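Local coordinates for mandelate racemase/muconate lactonizing enzyme-like protein (Rubrobacter xylanophilus DSM 9941, PDB 3CYJ) that is of undetermined function but belongs to the enolase superfamily, joining an N-terminal capping domain to a TIM-type barrel that holds a sodium ion, at residues E9-S14 / K65-A70; G59-S64 / R90-P95; A80-M85 / G276-L281; M165-G168 / K173-E176; C298-S303 / R324-L329. All blocks are in the same frame, centred on the assembly; numbering follows the deposited sequence.

Interaction 1 of 5, residues E9-S14 / K65-A70; sequences ERLEVS and KLAGVA
Leu-11 on strand 8-26 reaches across to Ala-67 and Ala-70 on helix 57-70, the sheet-against-helix packing of the enolase-type N-terminal domain. The evidence for close fit is at a single methyl. Leu-11 CD1 rests 3.7 Å from the CA of Ala-67 and 4.1 Å from the CB of Ala-70, so it enters the notch between residues three apart on one helical face. With CG turned beside the backbone N (chi1 -74°), the leucine is directed toward the helix. Because both helix partners are alanines, the backbones can come near, the CA atoms of Leu-11 and Ala-67 lying 5.9 Å apart. Val-81 of the next helix adjoins Ala-70, and Ala-41 of the neighbouring strand touches Leu-11. The backbone N of Leu-11 is also hydrogen-bonded to the carboxylate of Glu-71, just past the C-terminal end of helix 57-70.

The other face of the strand is polar and more open to solvent. There Arg-10, which with Glu-9 forms a classic beta bulge opposite His-42, and Glu-12 point away from the helix. These two charged side chains make a salt bridge: Arg-10 NH1 donates over 2.7 Å to Glu-12 OE1, which it meets from above the carboxylate, 48° out of its plane.

Interaction 2 of 5, residues G59-S64 / R90-P95; sequences GRFVES and RNAGRP
Asn-91 OD1 takes two weak hydrogen bonds from Arg-90, from NE and NH2, each 3.4 Å long, one residue before the place where Ala-92 and Gly-93 receive the ring of Phe-61. The oxygen lies at the guanidinium edge, in its plane, so both N-H groups can point at it from one side. The same arginine also forms a salt bridge with Asp-26 of the second subunit, which ties this loop to the subunit interface.

Across the contact no hydrogen bond forms; the ring meets a methyl and two carbonyl oxygens. Phe-61 projects from helix 57-70 with CG swung beside its carbonyl carbon (chi1 -163°), and the outer end of the ring does the touching. CE1 stands 3.9 Å from the CB of Ala-92, while the O of Ala-92 lies 3.8 Å from CE1 at the ring edge, near its plane. The adjacent atom CZ comes within 3.8 Å of the O of Gly-93, which approaches obliquely. Gly-93 itself has a positive phi of 104°, in a conformation that calls for glycine, since a CB would press on the preceding carbonyl O, and it turns the chain from the end of helix 78-88 toward helix 97-116.

Val-97 and Ala-101 of that last helix also contact Phe-61, as does Ser-57 of the second subunit. With the O of Ala-92 at the C-H edge of the ring, the attraction is probably dispersion aided by weak electrostatics.

Interaction 3 of 5, residues A80-M85 / G276-L281; sequences AVWARM and GITGLL
A chi1 of -173° swings the indole of Trp-82 off helix 78-88 toward Thr-278, whose own chi1 of -61° sets OG1 beside its backbone N and CG2 on the side facing the ring. The two side chains cross obliquely, and the threonine methyl comes over one face of the indole. CG2 lies 3.9 Å from the centroid of the five-membered ring, 19° off the ring normal, which meets the geometry of a CH-pi contact. Its closest ring atom is CD2 of Trp-82, at 3.7 Å, so the methyl sits toward the ring fusion. The CB of Thr-278 follows at 3.8 Å from CD1.

The contact joins the two domains of an enolase-superfamily chain: helix 78-88 is part of the N-terminal capping domain, helix 276-280 of the barrel domain. Gly-279 also meets the indole, its CA lying 4.1 Å from CZ2 of Trp-82. The indole NE1 makes a weak hydrogen bond to the O of Gly-275. On the polar side of the threonine, OG1 is held by Asp-106 and by the indole N-H of Trp-110, both on helix 97-116, which leaves the methyl for Trp-82. Phe-128 of the third subunit packs on Thr-278.

Interaction 4 of 5, residues M165-G168 / K173-E176; sequences MKVG and KDPE
In the beta-alpha-beta unit made of strand 162-166, helix 174-185 and strand 190-194, the turn leaving the first strand is hooked to the start of the helix by Asp-174, which holds the backbone of Gly-168. The N-H of Gly-168 donates to Asp-174 OD2 over 2.7 Å at an N-H...O angle of 146°. The donor arrives on the syn side of the carboxylate oxygen, 27° out of the carboxylate plane, so the bond is short but somewhat bent. Placing the CG of Asp-174 beside its own backbone N (chi1 -75°) is what sends the carboxylate back across the connection.

The unit belongs to the modified TIM barrel, (beta/alpha)7beta, of the enolase superfamily, and the contact lies at the C-terminal end of the strand, the end that carries the metal site. The neighbouring strand contributes Asp-194, a ligand of the sodium ion, which accepts from Lys-166 NZ and shares backbone hydrogen bonds with Met-165 and Val-167. The side chain of Val-167 is itself about 10 Å from the ion.

Val-167 walls the carboxylate from the strand side and crosses it at about a right angle. Its CB lies 3.7 Å from Asp-174 OD2, and the other oxygen, OD1, is 3.8 Å from the CA of Val-167. Gly-168 adopts backbone angles that call for glycine and carries the chain away from the strand. Phe-211 of helix 201-215 touches both Val-167 and Asp-174, adding an aromatic neighbour to this buried carboxylate.

Interaction 5 of 5, residues C298-S303 / R324-L329; sequences CAPAVS and RVERLL
Ala-299 has a positive phi (51°) and occupies the N-cap position, so that Pro-300 and Ala-301 begin helix 300-306 directly in front of Glu-326 on helix 320-329. The CA atoms of Ala-301 and Glu-326 are 7.1 Å apart. Glu-326 spans this gap with a chain bent at its second torsion, and its carboxylate makes the closest approaches. The N-H of Ala-301 donates to Glu-326 OE1 over 3.0 Å at 150°, arriving from above the carboxylate, 46° out of its plane. The same oxygen is packed on by carbon: Pro-300 CD lies 3.3 Å from it and Ala-301 CB 3.2 Å. The second oxygen, OE2, lies 3.5 Å from the CA of Ala-299, and its strongest polar partner is Tyr-53 OH, on strand 46-53 of the capping domain; Tyr-51 OH adds a weak bond.

The group is buried, yet both oxygens have hydrogen-bond partners, and the positive end of the helix dipole would probably favour its charged form. A carboxylate set against the first turn of a helix is a familiar electrostatic pairing, here placed on the barrel domain where the capping-domain sheet leans against it.

In the fold
All five contacts are buried, but their chemistry follows their place. Interactions 1 and 2 share helix 57-70 and, like the capping-domain half of interaction 3, rely on apolar or aromatic side chains against small residues. Interactions 1 and 3 touch where helix 57-70 meets helix 78-88, while interaction 3 alone spans both domains through its own segments. Interactions 4 and 5 lie in the barrel, and each turns on a carboxylate accepting one backbone N-H. Interaction 4, about 43 Å from interaction 1 between centres, flanks the metal end; interaction 5 lies nearer the chain's centre. Interactions 1, 2 and 3 have neighbours in other subunits, interaction 1 at a single residue, whereas no other chain touches 4 and 5.

Interaction 1 of 5, residues E9-S14 / K65-A70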
# COMPACT_ATOMS: atom_id res chain seq x y z
N GLU A 9 42.33 29.56 -5.95
CA GLU A 9 43.49 29.65 -6.84
C GLU A 9 44.04 28.26 -7.14
O GLU A 9 44.44 27.96 -8.26
CB GLU A 9 44.58 30.59 -6.26
N ARG A 10 44.01 27.37 -6.15
CA ARG A 10 44.77 26.17 -6.26
C ARG A 10 44.30 25.13 -5.23
O ARG A 10 44.06 25.47 -4.09
CB ARG A 10 46.25 26.54 -6.04
CG ARG A 10 47.24 25.41 -6.17
CD ARG A 10 48.69 25.92 -6.23
NE ARG A 10 49.11 26.71 -5.07
CZ ARG A 10 49.72 26.18 -4.02
NH1 ARG A 10 49.94 24.86 -4.00
NH2 ARG A 10 50.09 26.96 -3.01
N LEU A 11 44.18 23.87 -5.66
CA LEU A 11 43.92 22.77 -4.74
C LEU A 11 45.13 21.87 -4.64
O LEU A 11 45.69 21.52 -5.66
CB LEU A 11 42.78 21.90 -5.26
CG LEU A 11 41.35 22.35 -5.22
CD1 LEU A 11 40.59 21.03 -5.39
CD2 LEU A 11 41.08 23.04 -3.91
N GLU A 12 45.53 21.50 -3.44
CA GLU A 12 46.61 20.54 -3.27
C GLU A 12 46.04 19.30 -2.62
O GLU A 12 45.34 19.40 -1.63
CB GLU A 12 47.73 21.06 -2.34
CG GLU A 12 48.19 22.49 -2.57
CD GLU A 12 49.25 22.93 -1.52
OE1 GLU A 12 50.43 23.19 -1.94
OE2 GLU A 12 48.90 23.01 -0.30
N VAL A 13 46.40 18.14 -3.13
CA VAL A 13 45.92 16.89 -2.60
C VAL A 13 47.11 16.06 -2.13
O VAL A 13 48.12 16.01 -2.80
CB VAL A 13 45.14 16.06 -3.72
CG1 VAL A 13 44.41 14.90 -3.09
CG2 VAL A 13 44.17 16.93 -4.46
N SER A 14 46.95 15.39 -0.99
CA SER A 14 47.97 14.52 -0.44
C SER A 14 47.27 13.48 0.41
O SER A 14 46.10 13.62 0.70
CB SER A 14 49.01 15.33 0.36
OG SER A 14 48.42 16.04 1.44
N LYS A 65 39.36 15.08 -11.65
CA LYS A 65 38.02 15.57 -11.96
C LYS A 65 37.64 16.86 -11.21
O LYS A 65 36.85 17.63 -11.69
CB LYS A 65 36.94 14.49 -11.65
CG LYS A 65 36.98 13.25 -12.52
CD LYS A 65 36.97 13.60 -14.03
CE LYS A 65 35.67 14.14 -14.48
NZ LYS A 65 35.74 14.69 -15.89
N LEU A 66 38.18 17.08 -10.01
CA LEU A 66 37.63 18.13 -9.18
C LEU A 66 38.43 19.45 -9.17
O LEU A 66 37.84 20.52 -9.19
CB LEU A 66 37.42 17.57 -7.75
CG LEU A 66 36.52 16.30 -7.69
CD1 LEU A 66 36.21 15.92 -6.28
CD2 LEU A 66 35.17 16.50 -8.52
N ALA A 67 39.76 19.36 -9.17
CA ALA A 67 40.62 20.55 -9.05
C ALA A 67 40.26 21.54 -10.14
O ALA A 67 40.06 22.73 -9.88
CB ALA A 67 42.17 20.13 -9.08
N GLY A 68 40.07 21.03 -11.35
CA GLY A 68 39.72 21.86 -12.46
C GLY A 68 38.39 22.57 -12.31
O GLY A 68 38.17 23.61 -12.91
N VAL A 69 37.46 22.00 -11.54
CA VAL A 69 36.13 22.65 -11.36
C VAL A 69 36.26 23.74 -10.29
O VAL A 69 35.66 24.80 -10.41
CB VAL A 69 35.05 21.61 -10.93
CG1 VAL A 69 33.74 22.28 -10.51
CG2 VAL A 69 34.81 20.59 -12.07
N ALA A 70 37.02 23.43 -9.23
CA ALA A 70 37.13 24.29 -8.05
C ALA A 70 37.97 25.52 -8.36
O ALA A 70 37.62 26.66 -7.95
CB ALA A 70 37.70 23.54 -6.86

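Interaction 2 of 5, residues G59-S64 / R90-P95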
# COMPACT_ATOMS: atom_id res chain seq x y z
N GLY A 59 42.47 10.62 -3.89
CA GLY A 59 43.34 11.74 -4.29
C GLY A 59 43.51 11.93 -5.79
O GLY A 59 43.42 13.05 -6.31
N ARG A 60 43.70 10.84 -6.50
CA ARG A 60 43.73 10.89 -7.96
C ARG A 60 42.39 11.39 -8.60
O ARG A 60 42.39 12.19 -9.57
CB ARG A 60 44.13 9.49 -8.52
CG ARG A 60 44.44 9.54 -10.02
CD ARG A 60 45.69 10.48 -10.28
NE ARG A 60 45.71 11.02 -11.64
CZ ARG A 60 46.27 10.41 -12.68
NH1 ARG A 60 46.85 9.19 -12.55
NH2 ARG A 60 46.25 11.01 -13.88
N PHE A 61 41.25 10.93 -8.04
CA PHE A 61 39.94 11.44 -8.46
C PHE A 61 39.82 12.97 -8.29
O PHE A 61 39.33 13.66 -9.18
CB PHE A 61 38.79 10.74 -7.68
CG PHE A 61 37.42 10.91 -8.31
CD1 PHE A 61 36.87 9.90 -9.09
CD2 PHE A 61 36.68 12.09 -8.12
CE1 PHE A 61 35.57 10.07 -9.70
CE2 PHE A 61 35.41 12.26 -8.70
CZ PHE A 61 34.85 11.24 -9.49
N VAL A 62 40.22 13.48 -7.14
CA VAL A 62 40.28 14.97 -6.93
C VAL A 62 41.13 15.66 -8.00
O VAL A 62 40.68 16.64 -8.64
CB VAL A 62 40.84 15.34 -5.53
CG1 VAL A 62 41.03 16.87 -5.37
CG2 VAL A 62 39.95 14.73 -4.41
N GLU A 63 42.34 15.15 -8.22
CA GLU A 63 43.24 15.78 -9.21
C GLU A 63 42.57 15.78 -10.57
O GLU A 63 42.51 16.81 -11.23
CB GLU A 63 44.59 15.07 -9.27
CG GLU A 63 45.34 15.29 -8.00
CD GLU A 63 46.50 14.29 -7.75
OE1 GLU A 63 46.78 13.38 -8.59
OE2 GLU A 63 47.11 14.39 -6.67
N SER A 64 42.02 14.62 -10.94
CA SER A 64 41.59 14.39 -12.30
C SER A 64 40.30 15.11 -12.59
O SER A 64 40.13 15.68 -13.68
CB SER A 64 41.46 12.89 -12.52
OG SER A 64 40.70 12.64 -13.69
N ARG A 90 29.24 12.82 -13.57
CA ARG A 90 28.18 11.87 -13.88
C ARG A 90 28.76 10.57 -14.45
O ARG A 90 28.41 9.47 -13.94
CB ARG A 90 27.18 12.46 -14.89
CG ARG A 90 26.00 11.52 -15.23
CD ARG A 90 25.24 12.00 -16.48
NE ARG A 90 25.87 11.50 -17.69
CZ ARG A 90 25.56 11.89 -18.92
NH1 ARG A 90 24.65 12.85 -19.10
NH2 ARG A 90 26.21 11.37 -19.98
N ASN A 91 29.63 10.68 -15.46
CA ASN A 91 30.26 9.48 -16.06
C ASN A 91 31.40 8.89 -15.24
O ASN A 91 31.75 7.72 -15.45
CB ASN A 91 30.85 9.75 -17.44
CG ASN A 91 29.80 9.92 -18.50
OD1 ASN A 91 28.59 9.62 -18.30
ND2 ASN A 91 30.25 10.43 -19.67
N ALA A 92 32.02 9.71 -14.39
CA ALA A 92 33.22 9.26 -13.67
C ALA A 92 32.79 8.45 -12.45
O ALA A 92 33.57 7.67 -11.88
CB ALA A 92 34.09 10.45 -13.29
N GLY A 93 31.52 8.60 -12.07
CA GLY A 93 30.98 7.84 -10.98
C GLY A 93 30.83 8.68 -9.72
O GLY A 93 31.81 9.00 -9.03
N ARG A 94 29.58 9.02 -9.45
CA ARG A 94 29.25 9.96 -8.42
C ARG A 94 29.39 9.37 -7.00
O ARG A 94 29.91 10.05 -6.09
CB ARG A 94 27.83 10.48 -8.69
CG ARG A 94 27.58 11.92 -8.42
CD ARG A 94 26.25 12.30 -9.04
NE ARG A 94 26.42 13.05 -10.30
CZ ARG A 94 25.50 13.11 -11.25
NH1 ARG A 94 24.37 12.44 -11.11
NH2 ARG A 94 25.72 13.84 -12.34
N PRO A 95 28.92 8.12 -6.80
CA PRO A 95 28.92 7.54 -5.44
C PRO A 95 30.27 6.93 -5.05
O PRO A 95 31.10 6.72 -5.90
CB PRO A 95 27.85 6.45 -5.52
CG PRO A 95 27.84 6.01 -6.95
CD PRO A 95 28.41 7.15 -7.80

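Interaction 3 of 5, residues A80-M85 / G276-L281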
# COMPACT_ATOMS: atom_id res chain seq x y z
N ALA A 80 27.91 26.42 -4.77
CA ALA A 80 27.91 26.56 -6.23
C ALA A 80 28.97 25.67 -6.88
O ALA A 80 28.76 25.19 -8.00
CB ALA A 80 28.15 28.00 -6.65
N VAL A 81 30.10 25.48 -6.21
CA VAL A 81 31.13 24.59 -6.77
C VAL A 81 30.67 23.11 -6.64
O VAL A 81 30.83 22.30 -7.58
CB VAL A 81 32.48 24.79 -6.03
CG1 VAL A 81 33.60 23.95 -6.70
CG2 VAL A 81 32.80 26.28 -5.96
N TRP A 82 30.11 22.79 -5.47
CA TRP A 82 29.61 21.45 -5.20
C TRP A 82 28.68 21.01 -6.30
O TRP A 82 28.81 19.89 -6.82
CB TRP A 82 28.91 21.46 -3.86
CG TRP A 82 28.44 20.16 -3.29
CD1 TRP A 82 29.13 19.33 -2.41
CD2 TRP A 82 27.13 19.59 -3.42
NE1 TRP A 82 28.33 18.29 -2.03
CE2 TRP A 82 27.09 18.43 -2.62
CE3 TRP A 82 25.98 19.95 -4.14
CZ2 TRP A 82 25.93 17.63 -2.50
CZ3 TRP A 82 24.84 19.17 -4.03
CH2 TRP A 82 24.83 18.02 -3.23
N ALA A 83 27.77 21.90 -6.71
CA ALA A 83 26.78 21.56 -7.74
C ALA A 83 27.47 21.27 -9.07
O ALA A 83 27.12 20.31 -9.76
CB ALA A 83 25.77 22.66 -7.89
N ARG A 84 28.39 22.14 -9.44
CA ARG A 84 29.19 21.96 -10.65
C ARG A 84 30.04 20.66 -10.53
O ARG A 84 30.19 19.93 -11.52
CB ARG A 84 30.05 23.23 -10.94
CG ARG A 84 29.23 24.46 -11.32
CD ARG A 84 30.06 25.77 -11.27
NE ARG A 84 31.36 25.58 -11.91
CZ ARG A 84 32.52 25.82 -11.30
NH1 ARG A 84 32.50 26.37 -10.09
NH2 ARG A 84 33.69 25.59 -11.94
N MET A 85 30.54 20.35 -9.33
CA MET A 85 31.32 19.11 -9.17
C MET A 85 30.46 17.84 -9.41
O MET A 85 30.87 16.94 -10.16
CB MET A 85 32.01 19.04 -7.81
CG MET A 85 33.28 19.98 -7.63
SD MET A 85 34.31 19.67 -6.16
CE MET A 85 33.31 20.37 -4.82
N GLY A 276 29.96 16.22 1.98
CA GLY A 276 30.65 17.27 2.70
C GLY A 276 29.67 18.12 3.50
O GLY A 276 28.59 17.67 3.88
N ILE A 277 30.06 19.36 3.74
CA ILE A 277 29.26 20.24 4.53
C ILE A 277 28.01 20.59 3.74
O ILE A 277 26.90 20.52 4.28
CB ILE A 277 30.06 21.45 4.97
CG1 ILE A 277 30.97 20.99 6.13
CG2 ILE A 277 29.12 22.62 5.34
CD1 ILE A 277 32.15 21.89 6.39
N THR A 278 28.17 20.92 2.46
CA THR A 278 27.03 21.23 1.64
C THR A 278 26.03 20.06 1.69
O THR A 278 24.85 20.29 1.89
CB THR A 278 27.47 21.59 0.21
OG1 THR A 278 28.30 22.74 0.29
CG2 THR A 278 26.27 21.90 -0.69
N GLY A 279 26.52 18.82 1.55
CA GLY A 279 25.65 17.65 1.63
C GLY A 279 24.95 17.56 2.98
O GLY A 279 23.72 17.34 3.06
N LEU A 280 25.73 17.74 4.05
CA LEU A 280 25.20 17.61 5.39
C LEU A 280 24.05 18.56 5.71
O LEU A 280 23.18 18.21 6.49
CB LEU A 280 26.31 17.71 6.44
CG LEU A 280 25.92 17.17 7.83
CD1 LEU A 280 25.68 15.70 7.82
CD2 LEU A 280 27.00 17.44 8.89
N LEU A 281 24.05 19.74 5.11
CA LEU A 281 23.07 20.80 5.37
C LEU A 281 21.67 20.39 4.96
O LEU A 281 20.65 20.95 5.41
CB LEU A 281 23.47 22.09 4.62
CG LEU A 281 24.60 22.86 5.32
CD1 LEU A 281 25.23 23.94 4.43
CD2 LEU A 281 24.07 23.45 6.63

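Interaction 4 of 5, residues M165-G168 / K173-E176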
# COMPACT_ATOMS: atom_id res chain seq x y z
N MET A 165 30.36 -0.17 20.86
CA MET A 165 31.25 -1.31 20.60
C MET A 165 30.75 -2.17 19.38
O MET A 165 29.60 -2.06 18.95
CB MET A 165 31.38 -2.19 21.86
CG MET A 165 30.07 -2.71 22.45
SD MET A 165 30.17 -3.98 23.79
CE MET A 165 30.98 -5.37 23.00
N LYS A 166 31.64 -2.99 18.83
CA LYS A 166 31.29 -3.93 17.77
C LYS A 166 30.80 -5.28 18.29
O LYS A 166 31.27 -5.79 19.31
CB LYS A 166 32.49 -4.13 16.86
CG LYS A 166 33.20 -2.85 16.40
CD LYS A 166 32.26 -1.92 15.68
CE LYS A 166 33.01 -1.08 14.68
NZ LYS A 166 32.23 0.13 14.38
N VAL A 167 29.84 -5.85 17.57
CA VAL A 167 29.32 -7.20 17.84
C VAL A 167 29.15 -7.91 16.51
O VAL A 167 29.13 -7.29 15.44
CB VAL A 167 27.86 -7.18 18.50
CG1 VAL A 167 27.91 -6.73 19.91
CG2 VAL A 167 26.88 -6.34 17.63
N GLY A 168 28.95 -9.22 16.58
CA GLY A 168 28.44 -9.90 15.38
C GLY A 168 29.42 -10.72 14.58
O GLY A 168 28.99 -11.49 13.69
N LYS A 173 30.52 -15.45 21.19
CA LYS A 173 31.29 -14.72 22.21
C LYS A 173 30.66 -13.41 22.68
O LYS A 173 31.01 -12.89 23.71
CB LYS A 173 32.70 -14.49 21.72
CG LYS A 173 33.54 -15.78 21.67
CD LYS A 173 34.66 -15.70 20.60
CE LYS A 173 34.97 -14.23 20.16
NZ LYS A 173 36.31 -13.69 20.53
N ASP A 174 29.69 -12.89 21.94
CA ASP A 174 29.18 -11.55 22.19
C ASP A 174 28.46 -11.35 23.54
O ASP A 174 28.62 -10.30 24.17
CB ASP A 174 28.28 -11.09 21.02
CG ASP A 174 29.08 -10.71 19.78
OD1 ASP A 174 30.27 -10.29 19.92
OD2 ASP A 174 28.51 -10.84 18.67
N PRO A 175 27.65 -12.33 24.00
CA PRO A 175 27.03 -12.16 25.32
C PRO A 175 28.01 -11.86 26.45
O PRO A 175 27.79 -10.92 27.18
CB PRO A 175 26.29 -13.46 25.55
CG PRO A 175 26.04 -13.98 24.14
CD PRO A 175 27.25 -13.61 23.38
N GLU A 176 29.13 -12.57 26.55
CA GLU A 176 30.10 -12.11 27.55
C GLU A 176 30.83 -10.83 27.22
O GLU A 176 31.21 -10.10 28.13
CB GLU A 176 31.04 -13.20 28.06
CG GLU A 176 31.94 -13.80 27.06
CD GLU A 176 33.02 -14.72 27.73
OE1 GLU A 176 33.46 -15.69 27.06
OE2 GLU A 176 33.40 -14.48 28.92

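Interaction 5 of 5, residues C298-S303 / R324-L329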
# COMPACT_ATOMS: atom_id res chain seq x y z
N CYS A 298 31.70 8.95 12.09
CA CYS A 298 33.16 9.11 11.86
C CYS A 298 33.68 10.59 11.79
O CYS A 298 32.90 11.53 11.88
CB CYS A 298 33.58 8.26 10.62
SG CYS A 298 33.64 6.42 11.04
N ALA A 299 35.01 10.76 11.63
CA ALA A 299 35.65 12.09 11.40
C ALA A 299 35.23 13.19 12.42
O ALA A 299 34.65 14.23 12.02
CB ALA A 299 35.40 12.59 9.93
N PRO A 300 35.54 12.96 13.71
CA PRO A 300 35.03 13.85 14.74
C PRO A 300 35.45 15.28 14.52
O PRO A 300 34.67 16.18 14.81
CB PRO A 300 35.62 13.29 16.06
CG PRO A 300 36.30 12.00 15.74
CD PRO A 300 36.33 11.83 14.24
N ALA A 301 36.66 15.52 14.02
CA ALA A 301 37.18 16.88 13.88
C ALA A 301 36.39 17.76 12.92
O ALA A 301 36.12 18.93 13.26
CB ALA A 301 38.65 16.85 13.49
N VAL A 302 36.02 17.25 11.74
CA VAL A 302 35.09 18.01 10.89
C VAL A 302 33.66 18.05 11.48
O VAL A 302 32.99 19.06 11.44
CB VAL A 302 34.94 17.48 9.47
CG1 VAL A 302 34.18 18.53 8.70
CG2 VAL A 302 36.29 17.24 8.83
N SER A 303 33.21 16.92 12.02
CA SER A 303 31.84 16.79 12.45
C SER A 303 31.51 17.75 13.62
O SER A 303 30.40 18.27 13.67
CB SER A 303 31.55 15.33 12.83
OG SER A 303 31.68 14.50 11.69
N ARG A 324 42.27 9.48 16.90
CA ARG A 324 43.72 9.24 17.02
C ARG A 324 44.51 9.78 15.82
O ARG A 324 45.47 10.49 15.98
CB ARG A 324 43.97 7.74 17.22
CG ARG A 324 45.43 7.30 17.19
CD ARG A 324 45.49 5.76 17.45
NE ARG A 324 46.87 5.29 17.48
CZ ARG A 324 47.53 4.87 16.41
NH1 ARG A 324 46.94 4.81 15.22
NH2 ARG A 324 48.81 4.51 16.54
N VAL A 325 44.10 9.45 14.60
CA VAL A 325 44.75 9.99 13.39
C VAL A 325 44.68 11.53 13.33
O VAL A 325 45.59 12.18 12.84
CB VAL A 325 44.13 9.36 12.11
CG1 VAL A 325 44.39 10.19 10.81
CG2 VAL A 325 44.59 7.92 11.95
N GLU A 326 43.56 12.11 13.77
CA GLU A 326 43.41 13.56 13.73
C GLU A 326 44.36 14.26 14.75
O GLU A 326 44.96 15.26 14.40
CB GLU A 326 41.93 13.97 13.87
CG GLU A 326 41.13 13.73 12.58
CD GLU A 326 39.62 13.37 12.77
OE1 GLU A 326 39.03 13.66 13.84
OE2 GLU A 326 39.01 12.82 11.83
N ARG A 327 44.52 13.71 15.96
CA ARG A 327 45.41 14.28 16.98
C ARG A 327 46.87 14.14 16.57
O ARG A 327 47.71 14.99 16.88
CB ARG A 327 45.21 13.62 18.37
N LEU A 328 47.18 13.04 15.89
CA LEU A 328 48.50 12.75 15.41
C LEU A 328 48.88 13.67 14.26
O LEU A 328 50.03 14.09 14.17
CB LEU A 328 48.50 11.30 14.92
CG LEU A 328 49.77 10.54 14.55
CD1 LEU A 328 50.85 10.57 15.67
CD2 LEU A 328 49.42 9.08 14.19
N LEU A 329 47.92 14.00 13.39
CA LEU A 329 48.24 14.78 12.18
C LEU A 329 47.95 16.28 12.24
O LEU A 329 48.51 17.05 11.45
CB LEU A 329 47.56 14.19 10.94
CG LEU A 329 47.88 12.80 10.42
CD1 LEU A 329 47.30 12.75 9.05
CD2 LEU A 329 49.37 12.55 10.34